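Local coordinates for protein BspA (BspA_V) (Streptococcus agalactiae serotype III, PDB 5DZ8) that probably helps the bacterium adhere to its host, as the variable domain of a cell wall-anchored surface adhesin of the antigen I/II family, at residues Gly55-His60 / Ala71-Val76. Residues are numbered along the deposited sequence; the frame is centred on the assembly and turned at random.
Sequences GKVNHH and AFVDSV
With its CG lodged between the backbone N and the carbonyl carbon (chi1 72°), H60 brings its imidazole over F72 CB on the neighbouring strand, a CH-pi contact 3.6 Å from CB to the centroid of the H60 ring. F72 turns its CG opposite its own carbonyl carbon, which sets the phenyl beside the imidazole, planes at 9° but slid so far that the rings barely overlap. Histidine suits this place because its ring offers a face to F72 CB and, in its plane, an N-H to D74: H60 ND1 donates to the syn lone pair of D74 OD2 at 3.1 Å, though the bond is bent. A classic beta bulge, in which D74 and S75 both face N58, probably helps turn D74 toward H60; N58 O takes a bond from D74 N (2.9 Å) plus a weak one from S75 N. The N58 amide has two N-H bonds to give, and short S75 places its hydroxyl beside it as acceptor, ND2 to OG 3.0 Å; ND2 also has a hydrogen bond with T77 OG1. On the other face beta-branched valines pack, V57 CG1 meeting V73 CG1 at 3.8 Å and V57 CG2 meeting V76 CG2 at 4.0 Å, beside H59, whose ring nitrogens bond Y165 of the second subunit and P31. In this antiparallel hairpin of strands 47-63 and 69-85, the D74 carboxylate would probably stabilise a protonated H60, strengthening their bond.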
loop_
_atom_site.group_PDB
_atom_site.type_symbol
_atom_site.label_atom_id
_atom_site.label_comp_id
_atom_site.label_asym_id
_atom_site.label_seq_id
_atom_site.Cartn_x
_atom_site.Cartn_y
_atom_site.Cartn_z
ATOM N N GLY A 55 21.686 -11.074 -8.150
ATOM C CA GLY A 55 21.737 -10.609 -9.503
ATOM C C GLY A 55 23.153 -10.425 -10.033
ATOM O O GLY A 55 24.087 -10.780 -9.395
ATOM N N LYS A 56 23.284 -9.819 -11.196
ATOM C CA LYS A 56 24.578 -9.579 -11.789
ATOM C C LYS A 56 24.520 -8.416 -12.729
ATOM O O LYS A 56 23.662 -8.379 -13.602
ATOM C CB LYS A 56 25.019 -10.761 -12.580
ATOM C CG LYS A 56 26.481 -10.666 -12.983
ATOM C CD LYS A 56 26.849 -11.905 -13.733
ATOM C CE LYS A 56 28.297 -11.846 -14.211
ATOM N NZ LYS A 56 28.484 -10.688 -15.094
ATOM N N VAL A 57 25.442 -7.472 -12.551
ATOM C CA VAL A 57 25.628 -6.384 -13.499
ATOM C C VAL A 57 26.554 -6.891 -14.569
ATOM O O VAL A 57 27.620 -7.454 -14.257
ATOM C CB VAL A 57 26.205 -5.124 -12.841
ATOM C CG1 VAL A 57 26.303 -3.976 -13.838
ATOM C CG2 VAL A 57 25.298 -4.696 -11.692
ATOM N N ASN A 58 26.121 -6.730 -15.825
ATOM C CA ASN A 58 26.947 -7.118 -16.971
ATOM C C ASN A 58 27.717 -5.937 -17.482
ATOM O O ASN A 58 27.176 -5.026 -18.128
ATOM C CB ASN A 58 26.104 -7.804 -18.029
ATOM C CG ASN A 58 25.322 -8.967 -17.448
ATOM O OD1 ASN A 58 25.925 -9.947 -17.015
ATOM N ND2 ASN A 58 23.971 -8.839 -17.377
ATOM N N HIS A 59 28.994 -5.915 -17.146
ATOM C CA HIS A 59 29.830 -4.810 -17.554
ATOM C C HIS A 59 31.183 -5.282 -18.087
ATOM O O HIS A 59 31.612 -6.403 -17.854
ATOM C CB HIS A 59 30.001 -3.798 -16.386
ATOM C CG HIS A 59 30.604 -4.392 -15.157
ATOM N ND1 HIS A 59 30.181 -4.053 -13.904
ATOM C CD2 HIS A 59 31.542 -5.338 -14.983
ATOM C CE1 HIS A 59 30.846 -4.740 -13.002
ATOM N NE2 HIS A 59 31.681 -5.537 -13.634
ATOM N N HIS A 60 31.858 -4.404 -18.798
ATOM C CA HIS A 60 33.221 -4.692 -19.241
ATOM C C HIS A 60 33.991 -3.372 -19.399
ATOM O O HIS A 60 33.402 -2.298 -19.536
ATOM C CB HIS A 60 33.247 -5.540 -20.509
ATOM C CG HIS A 60 32.820 -4.816 -21.738
ATOM N ND1 HIS A 60 31.490 -4.660 -22.093
ATOM C CD2 HIS A 60 33.545 -4.212 -22.713
ATOM C CE1 HIS A 60 31.412 -3.954 -23.210
ATOM N NE2 HIS A 60 32.647 -3.666 -23.601
ATOM N N ALA A 71 34.258 2.155 -19.040
ATOM C CA ALA A 71 33.429 1.179 -18.402
ATOM C C ALA A 71 32.125 1.098 -19.175
ATOM O O ALA A 71 31.439 2.084 -19.279
ATOM C CB ALA A 71 33.136 1.609 -16.958
ATOM N N PHE A 72 31.778 -0.085 -19.652
ATOM C CA PHE A 72 30.512 -0.325 -20.355
ATOM C C PHE A 72 29.596 -1.034 -19.398
ATOM O O PHE A 72 29.912 -2.110 -18.928
ATOM C CB PHE A 72 30.730 -1.220 -21.579
ATOM C CG PHE A 72 31.451 -0.527 -22.721
ATOM C CD1 PHE A 72 30.743 0.237 -23.660
ATOM C CD2 PHE A 72 32.846 -0.628 -22.865
ATOM C CE1 PHE A 72 31.420 0.904 -24.693
ATOM C CE2 PHE A 72 33.510 0.018 -23.910
ATOM C CZ PHE A 72 32.789 0.796 -24.817
ATOM N N VAL A 73 28.469 -0.422 -19.092
ATOM C CA VAL A 73 27.485 -1.056 -18.247
ATOM C C VAL A 73 26.343 -1.462 -19.162
ATOM O O VAL A 73 25.446 -0.675 -19.407
ATOM C CB VAL A 73 27.005 -0.128 -17.143
ATOM C CG1 VAL A 73 26.147 -0.884 -16.119
ATOM C CG2 VAL A 73 28.189 0.545 -16.472
ATOM N N ASP A 74 26.381 -2.716 -19.608
ATOM C CA ASP A 74 25.514 -3.210 -20.674
ATOM C C ASP A 74 24.107 -3.447 -20.188
ATOM O O ASP A 74 23.163 -2.876 -20.750
ATOM C CB ASP A 74 26.103 -4.458 -21.309
ATOM C CG ASP A 74 27.458 -4.177 -21.960
ATOM O OD1 ASP A 74 27.546 -3.195 -22.751
ATOM O OD2 ASP A 74 28.453 -4.886 -21.625
ATOM N N SER A 75 23.976 -4.203 -19.101
ATOM C CA SER A 75 22.694 -4.511 -18.542
ATOM C C SER A 75 22.838 -4.986 -17.111
ATOM O O SER A 75 23.937 -5.136 -16.631
ATOM C CB SER A 75 22.087 -5.611 -19.396
ATOM O OG SER A 75 22.887 -6.789 -19.249
ATOM N N VAL A 76 21.716 -5.285 -16.465
ATOM C CA VAL A 76 21.729 -5.864 -15.154
ATOM C C VAL A 76 20.680 -6.971 -15.053
ATOM O O VAL A 76 19.554 -6.786 -15.490
ATOM C CB VAL A 76 21.511 -4.819 -14.057
ATOM C CG1 VAL A 76 20.234 -4.005 -14.277
ATOM C CG2 VAL A 76 21.495 -5.496 -12.695
#